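Local coordinates for hypothetical NUDIX hydrolase (Listeria monocytogenes, PDB 3SON), which is a putative Nudix hydrolase of unknown specificity that probably cleaves nucleoside diphosphates linked to another group, using a divalent metal, at residues A[47-50]-A[51-54]; A[75-78]-A[79-82]; A[105-108]-A[109-112]; A[123-127]-A[128-132]; A[136-139]-A[140-144]. One frame throughout, in Å; residues are numbered along the deposited sequence. Where two conformers were deposited one is given.

All five contacts are local, joining residues along a helix or round a turn. Interaction 5 is the most buried. Interactions 1, 2 and 4 are partly buried, the small residues of interaction 1 turning inward from helix 46-58 while 2 and 4 lie at the ends of a strand and a helix; interaction 3 is a surface turn. Interactions 4 and 5 share helix 128-142 and, with interaction 2, touch the second subunit. Chemistry follows place: ion pairs and a calcium bond in interaction 1, aromatic stacking with a water bridge in interaction 2, further water bridges in interactions 3 and 4, and a salt bridge and a leucine pair in interaction 5. The centres of interactions 2 and 5 are about 31 Å apart.

Interaction 1. Residues A[47-50]-A[51-54]; sequences SETA and KRES. With CA (calcium ion), chain C.
Ser-47 meets Lys-51 through the backbone, its O accepting Lys-51 N at 3.0 Å, while the lysine chain runs out extended to the surface. One residue on, Glu-48 O receives Arg-52 N in the same i to i+4 manner; the Glu-48 carboxylate instead turns back, OE1 bonding Ala-45 N. Thr-49 carries more of the side-chain contact. Its CG2, anti to the backbone N, lies beside Arg-52 and comes within 3.4 Å of Arg-52 NH2, with Glu-53 CG next to it at 4.1 Å from the same methyl. Thr-49 O bonds Glu-53 N and also lies over one face of the Arg-52 guanidinium, while Thr-49 OG1 bonds Glu-44. A bend at chi3 (41°) swings the guanidinium across Thr-49, bringing NH2 to its methyl and NH1 to Glu-53. NH1 pairs with Glu-53 OE2 at 2.8 Å, approaching from above the carboxylate plane (55° out of it), while NE pairs with Glu-44 and NH1 also with Glu-56.

This is the helix of the Nudix box, with the Arg-Glu pair of its REXXEE signature at Arg-52 and Glu-53. The arginine grips one carboxylate oxygen, and the other, Glu-53 OE1, binds the calcium ion at 2.3 Å; Ala-37 O, Glu-57 and two waters are further ligands. Ala-50 faces the interior, its methyl against Val-10 and Phe-93. Its O accepts twice from Ser-54, from N at 3.0 Å and from OG at 2.8 Å, on opposite faces of the carbonyl plane. With chi1 at -65°, the Ser-54 hydroxyl is turned back beside its own N, within reach of that carbonyl.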
loop_
_atom_site.group_PDB
_atom_site.type_symbol
_atom_site.label_atom_id
_atom_site.label_comp_id
_atom_site.label_asym_id
_atom_site.label_seq_id
_atom_site.Cartn_x
_atom_site.Cartn_y
_atom_site.Cartn_z
ATOM N N SER A 47 8.254 -5.477 16.069
ATOM C CA SER A 47 9.585 -4.873 16.228
ATOM C C SER A 47 10.705 -5.931 16.261
ATOM O O SER A 47 11.821 -5.667 15.818
ATOM C CB SER A 47 9.640 -4.040 17.517
ATOM O OG SER A 47 9.472 -4.882 18.637
ATOM N N GLU A 48 10.424 -7.101 16.840
ATOM C CA GLU A 48 11.378 -8.156 16.936
ATOM C C GLU A 48 11.629 -8.809 15.579
ATOM O O GLU A 48 12.761 -9.179 15.263
ATOM C CB GLU A 48 10.916 -9.236 17.986
ATOM C CG GLU A 48 10.712 -8.684 19.401
ATOM C CD GLU A 48 9.914 -9.611 20.333
ATOM O OE1 GLU A 48 9.454 -10.692 19.902
ATOM O OE2 GLU A 48 9.712 -9.226 21.522
ATOM N N THR A 49 10.571 -8.975 14.784
ATOM C CA THR A 49 10.724 -9.385 13.352
ATOM C C THR A 49 11.591 -8.399 12.586
ATOM O O THR A 49 12.474 -8.805 11.846
ATOM C CB THR A 49 9.353 -9.500 12.656
ATOM O OG1 THR A 49 8.500 -10.286 13.475
ATOM C CG2 THR A 49 9.494 -10.170 11.235
ATOM N N ALA A 50 11.303 -7.107 12.706
ATOM C CA ALA A 50 12.090 -6.057 11.966
ATOM C C ALA A 50 13.568 -6.177 12.343
ATOM O O ALA A 50 14.415 -6.177 11.467
ATOM C CB ALA A 50 11.548 -4.655 12.303
ATOM N N LYS A 51 13.860 -6.332 13.662
ATOM C CA LYS A 51 15.251 -6.466 14.134
ATOM C C LYS A 51 15.907 -7.712 13.523
ATOM O O LYS A 51 17.030 -7.655 13.007
ATOM C CB LYS A 51 15.331 -6.553 15.682
ATOM C CG LYS A 51 16.746 -6.361 16.226
ATOM C CD LYS A 51 16.771 -6.411 17.750
ATOM C CE LYS A 51 18.164 -6.179 18.336
ATOM N NZ LYS A 51 18.201 -6.425 19.824
ATOM N N ARG A 52 15.234 -8.836 13.677
ATOM C CA ARG A 52 15.756 -10.124 13.191
ATOM C C ARG A 52 16.082 -10.079 11.719
ATOM O O ARG A 52 17.176 -10.536 11.326
ATOM C CB ARG A 52 14.785 -11.269 13.475
ATOM C CG ARG A 52 15.360 -12.658 13.076
ATOM C CD ARG A 52 14.393 -13.845 13.347
ATOM N NE ARG A 52 13.013 -13.523 12.985
ATOM C CZ ARG A 52 12.559 -13.451 11.737
ATOM N NH1 ARG A 52 13.364 -13.750 10.696
ATOM N NH2 ARG A 52 11.293 -13.082 11.512
ATOM N N GLU A 53 15.149 -9.540 10.921
ATOM C CA GLU A 53 15.297 -9.527 9.454
ATOM C C GLU A 53 16.442 -8.619 9.060
ATOM O O GLU A 53 17.170 -8.897 8.089
ATOM C CB GLU A 53 14.007 -9.090 8.774
ATOM C CG GLU A 53 12.932 -10.135 8.912
ATOM C CD GLU A 53 13.167 -11.394 8.026
ATOM O OE1 GLU A 53 13.895 -11.286 7.015
ATOM O OE2 GLU A 53 12.545 -12.453 8.320
ATOM N N SER A 54 16.553 -7.491 9.751
ATOM C CA SER A 54 17.633 -6.562 9.544
ATOM C C SER A 54 18.967 -7.224 9.851
ATOM O O SER A 54 19.924 -7.079 9.081
ATOM C CB SER A 54 17.425 -5.298 10.408
ATOM O OG SER A 54 16.249 -4.641 9.938
HETATM CA CA CA C . 14.046 -11.565 4.700
HETATM O O HOH W 1 14.847 -13.329 5.628
HETATM O O HOH W 2 12.067 -12.600 3.240
#

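Interaction 2. Residues A[75-78]-A[79-82]; sequences IPNF and HFSF
His-79 reaches back to Pro-76 in the short 3-10 turn that ends strand 66-76. Pro-76 O accepts both ND1 of His-79, at 3.0 Å and close to the imidazole plane, and the more distant His-79 N, the two arriving from the same face of the carbonyl. The ND1 bond fixes the rotation of the ring; the N bond belongs to the 3-10 turn. The tight part lies beside it: Ile-75 CG2 is 3.3 Å from Phe-80 CE2, and Ile-75 CD1 is 3.4 Å from Phe-80 CZ. His-79 CB covers the centre of one phenyl face of Phe-80, whose edge meets Asn-77 OD1. Asn-77 O accepts Phe-80 N and, at 2.7 Å, Ser-81 N, closing the turn.

The other side is looser. Phe-78 and His-79, both exposed, form a face-to-face stack with centroids 4.6 Å apart and planes at 19°. Phe-78 takes the confined torsion between N and carbonyl carbon (chi1 83°), which folds its ring beside the imidazole; the phenyl also meets Tyr-135 of the second subunit. Ser-81 OG bonds Asn-83 N further along the loop. Water 3 bridges the polar ends, accepting from Asn-77 ND2 at 2.7 Å and lying 2.8 Å from Ser-81 OG.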
loop_
_atom_site.group_PDB
_atom_site.type_symbol
_atom_site.label_atom_id
_atom_site.label_comp_id
_atom_site.label_asym_id
_atom_site.label_seq_id
_atom_site.Cartn_x
_atom_site.Cartn_y
_atom_site.Cartn_z
ATOM N N ILE A 75 -0.780 -6.754 1.658
ATOM C CA ILE A 75 -0.226 -7.494 0.529
ATOM C C ILE A 75 -1.013 -8.762 0.335
ATOM O O ILE A 75 -1.356 -9.410 1.320
ATOM C CB ILE A 75 1.247 -7.899 0.784
ATOM C CG1 ILE A 75 2.124 -6.711 1.117
ATOM C CG2 ILE A 75 1.840 -8.596 -0.435
ATOM C CD1 ILE A 75 3.504 -7.165 1.595
ATOM N N PRO A 76 -1.297 -9.147 -0.941
ATOM C CA PRO A 76 -1.950 -10.448 -1.231
ATOM C C PRO A 76 -1.128 -11.491 -0.513
ATOM O O PRO A 76 0.101 -11.557 -0.669
ATOM C CB PRO A 76 -1.874 -10.543 -2.752
ATOM C CG PRO A 76 -1.879 -9.107 -3.198
ATOM C CD PRO A 76 -1.140 -8.324 -2.155
ATOM N N ASN A 77 -1.767 -12.211 0.387
ATOM C CA ASN A 77 -1.005 -13.050 1.286
ATOM C C ASN A 77 -0.398 -14.220 0.519
ATOM O O ASN A 77 0.558 -14.867 0.999
ATOM C CB ASN A 77 -1.878 -13.517 2.430
ATOM C CG ASN A 77 -1.071 -14.013 3.628
ATOM O OD1 ASN A 77 0.075 -13.559 3.885
ATOM N ND2 ASN A 77 -1.653 -14.930 4.376
ATOM N N PHE A 78 -0.898 -14.457 -0.694
ATOM C CA PHE A 78 -0.364 -15.528 -1.567
ATOM C C PHE A 78 1.153 -15.395 -1.905
ATOM O O PHE A 78 1.817 -16.372 -2.264
ATOM C CB PHE A 78 -1.205 -15.669 -2.852
ATOM C CG PHE A 78 -0.864 -14.701 -3.957
ATOM C CD1 PHE A 78 0.162 -14.970 -4.838
ATOM C CD2 PHE A 78 -1.660 -13.566 -4.196
ATOM C CE1 PHE A 78 0.466 -14.080 -5.862
ATOM C CE2 PHE A 78 -1.396 -12.707 -5.247
ATOM C CZ PHE A 78 -0.321 -12.957 -6.077
ATOM N N HIS A 79 1.666 -14.180 -1.859
ATOM C CA HIS A 79 3.125 -13.932 -1.930
ATOM C C HIS A 79 3.902 -14.682 -0.885
ATOM O O HIS A 79 5.110 -14.947 -1.090
ATOM C CB HIS A 79 3.491 -12.450 -1.781
ATOM C CG HIS A 79 3.082 -11.585 -2.942
ATOM N ND1 HIS A 79 1.961 -10.853 -2.940
ATOM C CD2 HIS A 79 3.726 -11.305 -4.140
ATOM C CE1 HIS A 79 1.865 -10.179 -4.114
ATOM N NE2 HIS A 79 2.933 -10.467 -4.842
ATOM N N PHE A 80 3.224 -15.022 0.233
ATOM C CA PHE A 80 3.878 -15.424 1.534
ATOM C C PHE A 80 3.336 -16.690 2.154
ATOM O O PHE A 80 4.077 -17.441 2.842
ATOM C CB PHE A 80 3.699 -14.293 2.585
ATOM C CG PHE A 80 4.016 -12.927 2.079
ATOM C CD1 PHE A 80 5.287 -12.629 1.616
ATOM C CD2 PHE A 80 3.047 -11.900 2.105
ATOM C CE1 PHE A 80 5.587 -11.366 1.139
ATOM C CE2 PHE A 80 3.341 -10.641 1.634
ATOM C CZ PHE A 80 4.619 -10.379 1.119
ATOM N N SER A 81 2.055 -16.975 1.893
ATOM C CA SER A 81 1.341 -18.014 2.615
ATOM C C SER A 81 0.342 -18.738 1.699
ATOM O O SER A 81 -0.161 -18.162 0.785
ATOM C CB SER A 81 0.549 -17.349 3.746
ATOM O OG SER A 81 -0.213 -18.289 4.485
ATOM N N PHE A 82 -0.025 -19.937 2.024
ATOM C CA PHE A 82 -1.064 -20.624 1.271
ATOM C C PHE A 82 -2.465 -20.384 1.835
ATOM O O PHE A 82 -3.455 -20.727 1.219
ATOM C CB PHE A 82 -0.771 -22.135 1.219
ATOM C CG PHE A 82 0.461 -22.460 0.430
ATOM C CD1 PHE A 82 0.435 -22.426 -0.967
ATOM C CD2 PHE A 82 1.662 -22.733 1.069
ATOM C CE1 PHE A 82 1.581 -22.675 -1.708
ATOM C CE2 PHE A 82 2.807 -22.990 0.332
ATOM C CZ PHE A 82 2.767 -22.958 -1.059
HETATM O O HOH W 3 -1.578 -16.754 6.355
#

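Interaction 3. Residues A[105-108]-A[109-112]; sequences TLSL and EHSE
The imidazole of His-110 lies obliquely to Ser-107, whose OG is 4.4 Å from His-110 ND1. Glu-109 CB sits over one face of this ring, offset toward the rim, and water 4 lies at the edge, in the ring plane. The two segments form a type I beta turn from Ser-107 to His-110, the turn that leads the loop into strand 110-116 of the Nudix fold.

The turn is closed by His-110 N donating to Ser-107 O at 3.3 Å; the N-H points almost straight at the acceptor (170°) but comes from above the carbonyl plane. A weak bond from Glu-109 N to Ser-107 OG backs it up. The serine hydroxyl stands between its own N and carbonyl carbon (chi1 74°), which turns OG forward over the start of the turn.

Water 4 staples the ring to the chain, accepting from Ser-107 N at 2.9 Å and lying 2.7 Å from His-110 ND1. At the other end of the imidazole, NE2 bonds Gln-34 OE1, so both nitrogens have partners and the ring orientation is held from two ends. The flat carboxylate of Glu-109 leads away from the turn, its OE2 in a salt bridge with Arg-27, and the side chain comes about 5 Å from the calcium ion, nearest atoms measured.

Leu-106 supplies the apolar part. It touches Leu-25 and Leu-58, and its CD1 branch is 4.0 Å from His-110 CB. The same methyl comes closer to the backbone of Glu-112, with Leu-106 CD1 3.4 Å from Glu-112 C.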
loop_
_atom_site.group_PDB
_atom_site.type_symbol
_atom_site.label_atom_id
_atom_site.label_comp_id
_atom_site.label_asym_id
_atom_site.label_seq_id
_atom_site.Cartn_x
_atom_site.Cartn_y
_atom_site.Cartn_z
ATOM N N THR A 105 27.410 -6.687 5.620
ATOM C CA THR A 105 27.696 -7.673 4.547
ATOM C C THR A 105 26.355 -8.317 4.190
ATOM O O THR A 105 25.478 -8.471 5.039
ATOM C CB THR A 105 28.806 -8.743 4.908
ATOM O OG1 THR A 105 28.391 -9.588 5.982
ATOM C CG2 THR A 105 30.211 -8.060 5.316
ATOM N N LEU A 106 26.191 -8.711 2.935
ATOM C CA LEU A 106 24.889 -9.218 2.503
ATOM C C LEU A 106 24.839 -10.746 2.511
ATOM O O LEU A 106 25.860 -11.363 2.529
ATOM C CB LEU A 106 24.582 -8.681 1.115
ATOM C CG LEU A 106 24.533 -7.158 1.030
ATOM C CD1 LEU A 106 24.221 -6.652 -0.384
ATOM C CD2 LEU A 106 23.502 -6.713 2.055
ATOM N N SER A 107 23.628 -11.277 2.642
ATOM C CA SER A 107 23.361 -12.697 2.472
ATOM C C SER A 107 23.348 -13.049 0.995
ATOM O O SER A 107 23.387 -12.157 0.114
ATOM C CB SER A 107 22.027 -13.088 3.116
ATOM O OG SER A 107 20.911 -12.652 2.369
ATOM N N LEU A 108 23.298 -14.323 0.693
ATOM C CA LEU A 108 23.302 -14.731 -0.703
ATOM C C LEU A 108 22.067 -14.251 -1.540
ATOM O O LEU A 108 22.086 -14.318 -2.773
ATOM C CB LEU A 108 23.444 -16.244 -0.822
ATOM C CG LEU A 108 24.654 -16.907 -0.151
ATOM C CD1 LEU A 108 24.719 -18.409 -0.446
ATOM C CD2 LEU A 108 25.943 -16.211 -0.583
ATOM N N GLU A 109 21.017 -13.805 -0.890
ATOM C CA GLU A 109 19.801 -13.350 -1.569
ATOM C C GLU A 109 20.040 -12.076 -2.407
ATOM O O GLU A 109 19.283 -11.837 -3.320
ATOM C CB GLU A 109 18.707 -13.044 -0.526
ATOM C CG GLU A 109 17.309 -13.030 -1.135
ATOM C CD GLU A 109 16.200 -13.108 -0.091
ATOM O OE1 GLU A 109 16.125 -14.129 0.629
ATOM O OE2 GLU A 109 15.399 -12.151 -0.009
ATOM N N HIS A 110 21.102 -11.326 -2.088
ATOM C CA HIS A 110 21.418 -10.037 -2.687
ATOM C C HIS A 110 22.793 -9.916 -3.285
ATOM O O HIS A 110 23.777 -10.535 -2.805
ATOM C CB HIS A 110 21.198 -8.894 -1.634
ATOM C CG HIS A 110 19.780 -8.833 -1.135
ATOM N ND1 HIS A 110 19.473 -9.111 0.134
ATOM C CD2 HIS A 110 18.591 -8.581 -1.766
ATOM C CE1 HIS A 110 18.160 -9.062 0.294
ATOM N NE2 HIS A 110 17.618 -8.743 -0.857
ATOM N N SER A 111 22.893 -9.095 -4.339
ATOM C CA SER A 111 24.146 -8.883 -5.085
ATOM C C SER A 111 24.816 -7.543 -4.829
ATOM O O SER A 111 25.951 -7.358 -5.192
ATOM C CB SER A 111 23.911 -8.997 -6.589
ATOM O OG SER A 111 23.056 -7.997 -7.111
ATOM N N GLU A 112 24.103 -6.652 -4.208
ATOM C CA GLU A 112 24.596 -5.313 -4.009
ATOM C C GLU A 112 23.692 -4.601 -3.004
ATOM O O GLU A 112 22.476 -4.733 -3.058
ATOM C CB GLU A 112 24.661 -4.560 -5.381
ATOM C CG GLU A 112 24.888 -3.049 -5.258
ATOM C CD GLU A 112 25.073 -2.343 -6.547
ATOM O OE1 GLU A 112 25.088 -2.990 -7.624
ATOM O OE2 GLU A 112 25.285 -1.098 -6.513
HETATM O O HOH W 4 21.080 -9.870 2.198
#

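Interaction 4. Residues A[123-127]-A[128-132]; sequences QLLEW and DSNKT
Lys-131 stretches back along the linker between two helices, its CE 3.3 Å from Leu-125 O. Trp-127 stands at the N-cap position of helix 128-142, and its O takes Lys-131 N at 3.3 Å, nearly straight (169°), with a weak second bond from Asn-130 N. The lysine chain is extended beyond CG, which carries NZ to two waters beside the Leu-125 and Glu-126 carbonyls. NZ donates to both: water 5, 2.7 Å away and also near Leu-125 O, and water 6, which lies 2.7 Å from both Glu-126 O and Asp-128 OD1. Each water has more acceptors nearby than protons to give, so these water-donated bonds are probably shared.

Asp-128 N, at the start of the helix, is satisfied across the dimer by OD2 of Asp-128 of the second subunit. Asn-130 ND2 comes to the edge of the Trp-127 ring, 4.0 Å from CD1, with amide and ring planes 85° apart. Glu-90 OE1 and Asn-130 OD1 both lie within reach of the single Ser-129 hydroxyl. Leu-125, the first residue to leave helix 118-124, and Asn-130 on helix 128-142 both rest on Phe-35 of strand 33-39, while Ser-129 and Thr-132 touch Ala-73 and Ser-71 of strand 66-76.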
loop_
_atom_site.group_PDB
_atom_site.type_symbol
_atom_site.label_atom_id
_atom_site.label_comp_id
_atom_site.label_asym_id
_atom_site.label_seq_id
_atom_site.Cartn_x
_atom_site.Cartn_y
_atom_site.Cartn_z
ATOM N N GLN A 123 13.368 5.904 -8.185
ATOM C CA GLN A 123 13.553 5.364 -9.521
ATOM C C GLN A 123 13.847 3.850 -9.564
ATOM O O GLN A 123 13.413 3.132 -10.501
ATOM C CB GLN A 123 14.674 6.144 -10.257
ATOM C CG GLN A 123 14.273 7.546 -10.670
ATOM C CD GLN A 123 13.115 7.511 -11.639
ATOM O OE1 GLN A 123 13.201 6.879 -12.690
ATOM N NE2 GLN A 123 12.003 8.166 -11.275
ATOM N N LEU A 124 14.544 3.354 -8.546
ATOM C CA LEU A 124 14.903 1.921 -8.428
ATOM C C LEU A 124 13.721 1.081 -7.996
ATOM O O LEU A 124 13.599 -0.079 -8.393
ATOM C CB LEU A 124 16.062 1.747 -7.417
ATOM C CG LEU A 124 17.489 2.173 -7.830
ATOM C CD1 LEU A 124 18.558 2.037 -6.758
ATOM C CD2 LEU A 124 17.941 1.515 -9.124
ATOM N N LEU A 125 12.894 1.615 -7.094
ATOM C CA LEU A 125 11.750 0.876 -6.518
ATOM C C LEU A 125 10.587 0.497 -7.476
ATOM O O LEU A 125 10.291 1.238 -8.423
ATOM C CB LEU A 125 11.222 1.718 -5.349
ATOM C CG LEU A 125 12.233 1.800 -4.179
ATOM C CD1 LEU A 125 11.722 2.780 -3.112
ATOM C CD2 LEU A 125 12.487 0.425 -3.565
ATOM N N GLU A 126 9.922 -0.632 -7.188
ATOM C CA GLU A 126 8.750 -1.036 -7.956
ATOM C C GLU A 126 7.395 -0.772 -7.284
ATOM O O GLU A 126 6.490 -0.346 -7.967
ATOM C CB GLU A 126 8.827 -2.501 -8.459
ATOM C CG GLU A 126 9.405 -3.502 -7.478
ATOM C CD GLU A 126 9.533 -4.942 -8.028
ATOM O OE1 GLU A 126 9.307 -5.199 -9.231
ATOM O OE2 GLU A 126 9.832 -5.829 -7.217
ATOM N N TRP A 127 7.272 -0.949 -5.962
ATOM C CA TRP A 127 5.947 -0.973 -5.321
ATOM C C TRP A 127 5.574 0.339 -4.666
ATOM O O TRP A 127 6.396 1.019 -4.024
ATOM C CB TRP A 127 5.865 -2.074 -4.292
ATOM C CG TRP A 127 6.289 -3.430 -4.791
ATOM C CD1 TRP A 127 7.328 -4.215 -4.305
ATOM C CD2 TRP A 127 5.701 -4.183 -5.884
ATOM N NE1 TRP A 127 7.406 -5.411 -5.020
ATOM C CE2 TRP A 127 6.472 -5.423 -5.997
ATOM C CE3 TRP A 127 4.670 -3.938 -6.799
ATOM C CZ2 TRP A 127 6.197 -6.375 -6.973
ATOM C CZ3 TRP A 127 4.397 -4.902 -7.776
ATOM C CH2 TRP A 127 5.145 -6.095 -7.858
ATOM N N ASP A 128 4.350 0.765 -4.904
ATOM C CA ASP A 128 3.875 2.021 -4.332
ATOM C C ASP A 128 4.139 2.015 -2.837
ATOM O O ASP A 128 4.572 3.048 -2.249
ATOM C CB ASP A 128 2.373 2.178 -4.613
ATOM C CG ASP A 128 2.038 2.323 -6.130
ATOM O OD1 ASP A 128 2.952 2.635 -6.897
ATOM O OD2 ASP A 128 0.847 2.122 -6.535
ATOM N N SER A 129 3.860 0.902 -2.180
ATOM C CA SER A 129 4.038 0.781 -0.724
ATOM C C SER A 129 5.455 1.184 -0.203
ATOM O O SER A 129 5.634 1.877 0.810
ATOM C CB SER A 129 3.656 -0.627 -0.245
ATOM O OG SER A 129 4.695 -1.581 -0.419
ATOM N N ASN A 130 6.472 0.761 -0.915
ATOM C CA ASN A 130 7.850 1.124 -0.600
ATOM C C ASN A 130 8.225 2.604 -0.853
ATOM O O ASN A 130 8.897 3.237 -0.010
ATOM C CB ASN A 130 8.783 0.268 -1.433
ATOM C CG ASN A 130 8.610 -1.215 -1.219
ATOM O OD1 ASN A 130 7.688 -1.733 -0.488
ATOM N ND2 ASN A 130 9.491 -1.947 -1.888
ATOM N N LYS A 131 7.720 3.160 -1.933
ATOM C CA LYS A 131 7.861 4.524 -2.267
ATOM C C LYS A 131 7.207 5.390 -1.223
ATOM O O LYS A 131 7.760 6.461 -0.853
ATOM C CB LYS A 131 7.266 4.751 -3.651
ATOM C CG LYS A 131 8.028 3.956 -4.714
ATOM C CD LYS A 131 7.548 4.370 -6.085
ATOM C CE LYS A 131 8.172 3.506 -7.174
ATOM N NZ LYS A 131 7.624 3.823 -8.526
ATOM N N THR A 132 6.011 4.981 -0.781
ATOM C CA THR A 132 5.285 5.715 0.242
ATOM C C THR A 132 6.045 5.725 1.568
ATOM O O THR A 132 6.221 6.813 2.160
ATOM C CB THR A 132 3.870 5.205 0.431
ATOM O OG1 THR A 132 3.149 5.427 -0.795
ATOM C CG2 THR A 132 3.143 5.956 1.617
HETATM O O HOH W 5 9.931 3.875 -9.980
HETATM O O HOH W 6 5.309 2.055 -7.979
#

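Interaction 5. Residues A[136-139]-A[140-144]; sequences ELNE and RLKNN
Glu-136 lies alongside Arg-140, pointing the same way, its OE2 2.8 Å from Arg-140 NE. This i to i+4 salt bridge spans one turn near the C-terminal end of helix 128-142, which finishes in a Schellman motif marked by the positive phi of Asn-144 (47°). The carboxylate uses the anti lone pair of OE2, and the acceptor lies in the guanidinium plane; a weak bond from Arg-140 NH2 reaches the same oxygen. Glu-136 is fully extended (chi1 178°), which lays it level with the arginine's extended chain. OE2 also accepts Asp-70 N and OE1 accepts Ser-71 N, so the carboxylate joins the helix to strand 66-76; Arg-140 NH2 has a second partner in Asp-70 OD2.

Leu-137 CD1 meets Leu-141 CG at 3.9 Å, and both leucines press onto Phe-13 and Phe-22 of the sheet. On the outer side Lys-142 is shared: its CE packs 3.4 Å from Asn-138 ND2, and its NZ pairs with Glu-139 OE2 at 3.5 Å. Asn-143 ND2 bonds Tyr-86 OH of the second subunit. At the helix end Asn-143 N still reaches Glu-139 O at 3.0 Å, and Asn-144 N bonds Leu-141 O at 2.8 Å.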
loop_
_atom_site.group_PDB
_atom_site.type_symbol
_atom_site.label_atom_id
_atom_site.label_comp_id
_atom_site.label_asym_id
_atom_site.label_seq_id
_atom_site.Cartn_x
_atom_site.Cartn_y
_atom_site.Cartn_z
ATOM N N GLU A 136 7.803 9.162 3.501
ATOM C CA GLU A 136 7.618 9.470 4.936
ATOM C C GLU A 136 8.989 9.560 5.651
ATOM O O GLU A 136 9.262 10.472 6.394
ATOM C CB GLU A 136 6.744 8.400 5.594
ATOM C CG GLU A 136 6.607 8.707 7.079
ATOM C CD GLU A 136 5.908 7.628 7.884
ATOM O OE1 GLU A 136 5.361 6.627 7.299
ATOM O OE2 GLU A 136 5.952 7.769 9.143
ATOM N N LEU A 137 9.809 8.540 5.494
ATOM C CA LEU A 137 11.151 8.569 6.098
ATOM C C LEU A 137 11.936 9.849 5.738
ATOM O O LEU A 137 12.575 10.481 6.599
ATOM C CB LEU A 137 11.957 7.336 5.679
ATOM C CG LEU A 137 13.427 7.249 6.179
ATOM C CD1 LEU A 137 13.542 7.503 7.688
ATOM C CD2 LEU A 137 14.175 5.985 5.703
ATOM N N ASN A 138 11.889 10.199 4.469
ATOM C CA ASN A 138 12.617 11.286 3.966
ATOM C C ASN A 138 12.106 12.614 4.569
ATOM O O ASN A 138 12.891 13.439 5.068
ATOM C CB ASN A 138 12.586 11.324 2.450
ATOM C CG ASN A 138 13.503 12.383 1.908
ATOM O OD1 ASN A 138 14.713 12.411 2.234
ATOM N ND2 ASN A 138 12.943 13.308 1.108
ATOM N N GLU A 139 10.782 12.775 4.638
ATOM C CA GLU A 139 10.212 13.960 5.315
ATOM C C GLU A 139 10.573 14.021 6.783
ATOM O O GLU A 139 10.953 15.086 7.296
ATOM C CB GLU A 139 8.684 14.015 5.121
ATOM C CG GLU A 139 8.242 14.252 3.694
ATOM C CD GLU A 139 8.830 15.531 3.135
ATOM O OE1 GLU A 139 8.588 16.616 3.715
ATOM O OE2 GLU A 139 9.543 15.439 2.113
ATOM N N ARG A 140 10.497 12.885 7.465
ATOM C CA ARG A 140 10.902 12.800 8.864
ATOM C C ARG A 140 12.379 13.107 9.096
ATOM O O ARG A 140 12.685 13.868 9.974
ATOM C CB ARG A 140 10.530 11.492 9.445
ATOM C CG ARG A 140 9.058 11.267 9.668
ATOM C CD ARG A 140 8.895 9.915 10.319
ATOM N NE ARG A 140 7.506 9.606 10.607
ATOM C CZ ARG A 140 6.864 9.990 11.696
ATOM N NH1 ARG A 140 7.472 10.761 12.618
ATOM N NH2 ARG A 140 5.580 9.648 11.838
ATOM N N LEU A 141 13.273 12.612 8.253
ATOM C CA LEU A 141 14.677 12.956 8.422
ATOM C C LEU A 141 14.823 14.478 8.281
ATOM O O LEU A 141 15.297 15.129 9.189
ATOM C CB LEU A 141 15.558 12.221 7.435
ATOM C CG LEU A 141 15.673 10.720 7.723
ATOM C CD1 LEU A 141 16.399 9.936 6.574
ATOM C CD2 LEU A 141 16.355 10.539 9.071
ATOM N N LYS A 142 14.395 15.021 7.141
ATOM C CA LYS A 142 14.478 16.457 6.884
ATOM C C LYS A 142 13.990 17.310 8.037
ATOM O O LYS A 142 14.536 18.390 8.269
ATOM C CB LYS A 142 13.645 16.821 5.678
ATOM C CG LYS A 142 14.212 16.464 4.330
ATOM C CD LYS A 142 13.110 16.721 3.313
ATOM C CE LYS A 142 13.531 16.535 1.875
ATOM N NZ LYS A 142 12.435 17.080 1.009
ATOM N N ASN A 143 12.959 16.832 8.749
ATOM C CA ASN A 143 12.331 17.584 9.819
ATOM C C ASN A 143 12.880 17.256 11.217
ATOM O O ASN A 143 12.371 17.758 12.217
ATOM C CB ASN A 143 10.830 17.299 9.835
ATOM C CG ASN A 143 10.103 17.890 8.641
ATOM O OD1 ASN A 143 10.711 18.510 7.775
ATOM N ND2 ASN A 143 8.793 17.697 8.599
ATOM N N ASN A 144 13.878 16.365 11.273
ATOM C CA ASN A 144 14.340 15.780 12.536
ATOM C C ASN A 144 13.145 15.299 13.421
ATOM O O ASN A 144 13.074 15.608 14.612
ATOM C CB ASN A 144 15.226 16.777 13.323
ATOM C CG ASN A 144 15.987 16.099 14.459
ATOM O OD1 ASN A 144 16.414 14.939 14.339
ATOM N ND2 ASN A 144 16.120 16.797 15.578
#